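Local coordinates for hypothetical protein (Geobacillus stearothermophilus, PDB 1U84) that is of unknown function but folds as a small four-helix domain of the DUF1871 family, at residues L50-Q55 / I66-C71; L12-I17 / S36-V41. All blocks are in the same frame, centred on the assembly; numbering follows the deposited sequence.

Contact 1. Residues L50-Q55 / I66-C71; sequences LAARIQ and IPFPHC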
# COMPACT_ATOMS: atom_id res chain seq x y z
N LEU A 50 -1.55 -6.33 6.77
CA LEU A 50 -1.60 -5.28 5.74
C LEU A 50 -1.17 -5.83 4.38
O LEU A 50 -1.78 -5.48 3.36
CB LEU A 50 -0.74 -4.08 6.14
CG LEU A 50 -0.65 -2.92 5.13
CD1 LEU A 50 -2.02 -2.40 4.75
CD2 LEU A 50 0.26 -1.79 5.70
N ALA A 51 -0.14 -6.66 4.38
CA ALA A 51 0.38 -7.23 3.13
C ALA A 51 -0.71 -8.04 2.44
O ALA A 51 -0.85 -8.01 1.20
CB ALA A 51 1.61 -8.09 3.39
N ALA A 52 -1.49 -8.81 3.22
CA ALA A 52 -2.57 -9.60 2.63
C ALA A 52 -3.66 -8.70 2.03
O ALA A 52 -4.18 -8.99 0.96
CB ALA A 52 -3.14 -10.56 3.64
N ARG A 53 -3.95 -7.56 2.68
CA ARG A 53 -4.90 -6.60 2.11
C ARG A 53 -4.37 -6.02 0.78
O ARG A 53 -5.11 -5.94 -0.21
CB ARG A 53 -5.28 -5.47 3.07
CG ARG A 53 -6.16 -5.88 4.27
CD ARG A 53 -7.62 -6.24 3.84
NE ARG A 53 -8.26 -5.12 3.15
CZ ARG A 53 -8.69 -5.16 1.89
NH1 ARG A 53 -9.23 -4.09 1.34
NH2 ARG A 53 -8.61 -6.29 1.18
N ILE A 54 -3.11 -5.60 0.79
CA ILE A 54 -2.44 -5.09 -0.42
C ILE A 54 -2.56 -6.10 -1.54
O ILE A 54 -2.94 -5.76 -2.68
CB ILE A 54 -0.95 -4.70 -0.16
CG1 ILE A 54 -0.90 -3.49 0.78
CG2 ILE A 54 -0.24 -4.39 -1.49
CD1 ILE A 54 0.50 -3.17 1.34
N GLN A 55 -2.25 -7.37 -1.23
CA GLN A 55 -2.29 -8.39 -2.27
C GLN A 55 -3.70 -8.49 -2.85
O GLN A 55 -3.86 -8.49 -4.08
CB GLN A 55 -1.83 -9.74 -1.69
CG GLN A 55 -1.65 -10.82 -2.77
CD GLN A 55 -1.20 -12.12 -2.16
OE1 GLN A 55 -1.82 -12.62 -1.24
NE2 GLN A 55 -0.09 -12.65 -2.67
N ILE A 66 0.23 -10.35 -6.95
CA ILE A 66 1.58 -9.90 -6.70
C ILE A 66 2.12 -10.85 -5.62
O ILE A 66 1.42 -11.12 -4.63
CB ILE A 66 1.65 -8.42 -6.23
CG1 ILE A 66 1.14 -7.49 -7.34
CG2 ILE A 66 3.05 -8.06 -5.79
CD1 ILE A 66 1.12 -6.01 -7.00
N PRO A 67 3.34 -11.36 -5.80
CA PRO A 67 3.93 -12.24 -4.78
C PRO A 67 3.81 -11.64 -3.38
O PRO A 67 4.13 -10.46 -3.19
CB PRO A 67 5.38 -12.30 -5.19
CG PRO A 67 5.29 -12.24 -6.70
CD PRO A 67 4.26 -11.16 -6.93
N PHE A 68 3.37 -12.46 -2.43
CA PHE A 68 3.23 -12.01 -1.06
C PHE A 68 4.45 -11.25 -0.52
O PHE A 68 4.28 -10.20 0.11
CB PHE A 68 2.81 -13.15 -0.11
CG PHE A 68 2.45 -12.68 1.27
CD1 PHE A 68 1.16 -12.27 1.55
CD2 PHE A 68 3.42 -12.61 2.28
CE1 PHE A 68 0.80 -11.82 2.83
CE2 PHE A 68 3.09 -12.16 3.55
CZ PHE A 68 1.77 -11.76 3.82
N PRO A 69 5.67 -11.79 -0.67
CA PRO A 69 6.82 -11.06 -0.09
C PRO A 69 7.02 -9.64 -0.67
O PRO A 69 7.52 -8.78 0.03
CB PRO A 69 8.01 -11.96 -0.39
CG PRO A 69 7.37 -13.39 -0.56
CD PRO A 69 6.08 -13.07 -1.28
N HIS A 70 6.64 -9.43 -1.93
CA HIS A 70 6.67 -8.07 -2.50
C HIS A 70 5.65 -7.17 -1.75
O HIS A 70 5.99 -6.06 -1.39
CB HIS A 70 6.38 -8.10 -4.01
CG HIS A 70 6.87 -6.88 -4.73
ND1 HIS A 70 8.21 -6.62 -4.90
CD2 HIS A 70 6.20 -5.88 -5.34
CE1 HIS A 70 8.35 -5.50 -5.58
NE2 HIS A 70 7.15 -5.02 -5.84
N CYS A 71 4.42 -7.65 -1.58
CA CYS A 71 3.40 -6.97 -0.75
C CYS A 71 3.93 -6.69 0.67
O CYS A 71 3.71 -5.60 1.21
CB CYS A 71 2.13 -7.78 -0.69
SG CYS A 71 1.40 -7.99 -2.36
O HOH W 1 -1.86 -8.63 -6.13
O HOH W 2 2.04 -14.91 -3.01
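Gln55 reaches across to the turn before helix 68-85 and gives an N-H of its side-chain amide to the carbonyl of Ile66, NE2 to O 2.9 Å. The bond is nearly straight (169° at the hydrogen), and the acceptor lies close to the amide plane. With CG anti to the backbone N (chi1 -172°) and the chain extended beyond it, the amide is carried past the sulfur of Cys71, whose SG sits 3.7 Å from Gln55 CB. A water accepts from Phe68 N and, weakly, from Gln55 NE2, while a second joins Gln55 O to Ile66 N, so the peptide groups leading into the helix are partly tied to Gln55. Pro67 holds the N-cap position. The Phe68 ring turns back toward the small residues, its CZ meeting Ala51 CB at 3.7 Å and its CE1 lying near Ala52 N, while Gln55 OE1 lies at the ring edge, amide and ring planes 65° apart. The backbones come closest at Ala51 and Cys71, CA to CA 4.9 Å, and Ala51 O lies 3.5 Å from Cys71 CB. Together these contacts join the first half of helix 47-62 to the start of helix 68-85; Trp20 of helix 8-20 covers Ile54, Ile66 and Cys71.

Contact 2. Residues L12-I17 / S36-V41; sequences LLLEWI and SVLQAV
Leu38 pushes its isobutyl group between Leu13 and Leu14, giving one methyl to each. Its CD1 lies 3.6 Å from Leu13 CD1, and its CD2 is 4.1 Å from Leu14 CD2; both leucines of helix 8-20 lie roughly perpendicular to it. The branch gets there because CG stands anti to the backbone N (chi1 -179°), whereas Leu13 and Leu14 turn theirs beside their own N. On the buried flank, the Ile17 and Val37 side chains lie alongside one another, pointing opposite ways, with Ile17 CD1 coming within 3.7 Å of Val37 CG1. The same terminal methyl also approaches the backbone at Leu38 N. The two short segments run at 126° to each other, their axes 9.9 Å apart, as steeply inclined helices packed in a small all-helical domain; the contact is made almost entirely by apolar side chains. Tyr58 and Ile57 of helix 47-62 continue the core beyond Ile17 and Val37, while Leu78 and Leu81 of helix 68-85 touch Val37 and Leu13. Replacing Leu38 by an alanine would probably leave Leu13 CD1 without the methyl it packs on and Leu14 with little more than CB to touch, opening a gap between the helices. The packing slackens toward Val41, which is buried but whose CG1 comes no nearer than 4.4 Å to Leu13 CD1. The solvent side is instead that of Leu14 and Leu38, both partly exposed, where Leu14 CD2 meets Leu38 CB at 4.0 Å.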
# COMPACT_ATOMS: atom_id res chain seq x y z
N LEU A 12 1.85 11.49 1.98
CA LEU A 12 3.12 10.77 1.84
C LEU A 12 2.89 9.27 1.64
O LEU A 12 3.46 8.64 0.74
CB LEU A 12 4.02 11.02 3.05
CG LEU A 12 5.48 10.64 2.89
CD1 LEU A 12 6.06 11.25 1.60
CD2 LEU A 12 6.19 11.14 4.12
N LEU A 13 2.01 8.70 2.47
CA LEU A 13 1.64 7.31 2.28
C LEU A 13 1.08 7.05 0.88
O LEU A 13 1.46 6.09 0.22
CB LEU A 13 0.60 6.85 3.32
CG LEU A 13 1.12 6.77 4.75
CD1 LEU A 13 -0.04 6.76 5.70
CD2 LEU A 13 1.99 5.52 4.95
N LEU A 14 0.16 7.89 0.44
CA LEU A 14 -0.39 7.75 -0.92
C LEU A 14 0.70 7.84 -1.99
O LEU A 14 0.67 7.07 -2.97
CB LEU A 14 -1.51 8.75 -1.21
CG LEU A 14 -2.83 8.52 -0.44
CD1 LEU A 14 -3.73 9.75 -0.54
CD2 LEU A 14 -3.58 7.24 -0.87
N GLU A 15 1.61 8.78 -1.84
CA GLU A 15 2.76 8.88 -2.77
C GLU A 15 3.57 7.60 -2.84
O GLU A 15 3.87 7.09 -3.93
CB GLU A 15 3.65 10.06 -2.43
CG GLU A 15 3.07 11.39 -2.85
CD GLU A 15 3.90 12.56 -2.30
OE1 GLU A 15 4.04 12.66 -1.05
OE2 GLU A 15 4.40 13.37 -3.12
N TRP A 16 3.91 7.06 -1.67
CA TRP A 16 4.67 5.81 -1.60
C TRP A 16 3.92 4.65 -2.26
O TRP A 16 4.53 3.82 -2.94
CB TRP A 16 4.96 5.46 -0.15
CG TRP A 16 6.01 6.32 0.49
CD1 TRP A 16 6.51 7.51 0.03
CD2 TRP A 16 6.61 6.11 1.77
NE1 TRP A 16 7.44 8.01 0.91
CE2 TRP A 16 7.50 7.17 2.00
CE3 TRP A 16 6.51 5.09 2.73
CZ2 TRP A 16 8.28 7.26 3.16
CZ3 TRP A 16 7.27 5.19 3.89
CH2 TRP A 16 8.16 6.26 4.09
N ILE A 17 2.60 4.58 -2.05
CA ILE A 17 1.84 3.46 -2.59
C ILE A 17 1.81 3.58 -4.11
O ILE A 17 2.09 2.60 -4.80
CB ILE A 17 0.42 3.36 -2.01
CG1 ILE A 17 0.49 3.11 -0.52
CG2 ILE A 17 -0.32 2.22 -2.72
CD1 ILE A 17 -0.76 3.64 0.26
N SER A 36 -7.39 2.58 -1.21
CA SER A 36 -7.81 1.37 -0.53
C SER A 36 -6.73 0.89 0.42
O SER A 36 -7.03 0.47 1.55
CB SER A 36 -8.17 0.28 -1.56
OG SER A 36 -9.34 0.65 -2.27
N VAL A 37 -5.48 1.01 -0.01
CA VAL A 37 -4.38 0.55 0.85
C VAL A 37 -4.28 1.52 2.03
O VAL A 37 -4.08 1.07 3.17
CB VAL A 37 -3.06 0.49 0.06
CG1 VAL A 37 -1.89 0.21 1.01
CG2 VAL A 37 -3.15 -0.61 -0.98
N LEU A 38 -4.48 2.81 1.78
CA LEU A 38 -4.45 3.80 2.87
C LEU A 38 -5.49 3.43 3.93
O LEU A 38 -5.19 3.46 5.13
CB LEU A 38 -4.68 5.23 2.37
CG LEU A 38 -4.61 6.26 3.51
CD1 LEU A 38 -3.20 6.33 4.09
CD2 LEU A 38 -5.03 7.59 2.92
N GLN A 39 -6.71 3.10 3.51
CA GLN A 39 -7.72 2.66 4.48
C GLN A 39 -7.22 1.48 5.33
O GLN A 39 -7.32 1.50 6.57
CB GLN A 39 -8.97 2.27 3.70
CG GLN A 39 -10.09 1.79 4.55
CD GLN A 39 -10.64 2.90 5.39
OE1 GLN A 39 -10.62 4.09 5.00
NE2 GLN A 39 -11.15 2.54 6.54
N ALA A 40 -6.63 0.50 4.67
CA ALA A 40 -6.17 -0.74 5.34
C ALA A 40 -5.05 -0.38 6.34
O ALA A 40 -4.89 -1.06 7.35
CB ALA A 40 -5.62 -1.71 4.32
N VAL A 41 -4.19 0.57 5.97
CA VAL A 41 -3.11 1.05 6.87
C VAL A 41 -3.66 1.46 8.25
O VAL A 41 -3.01 1.24 9.28
CB VAL A 41 -2.25 2.22 6.25
CG1 VAL A 41 -1.30 2.90 7.31
CG2 VAL A 41 -1.42 1.68 5.06

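Both segments of contact 1 lie on later helices than those of contact 2, and the centres of the two contacts are about 13 Å apart. They meet where helix 31-41 lies against helix 47-62. Leu50 CD1 packs on Ala40 CB at 3.7 Å, and Ile54 CG1 reaches Val37 CG1 at 3.8 Å. Val37 therefore serves both sides, touching Ile17 within contact 2 and Ile54 of contact 1. Contact 2 is the more central, about 5 Å from the centre of the chain against about 9 Å for the centre of contact 1, which adds a polar, water-bridged edge. No active site has been assigned to this protein; the glycerol bonded to Gln39 is a likely crystallisation additive.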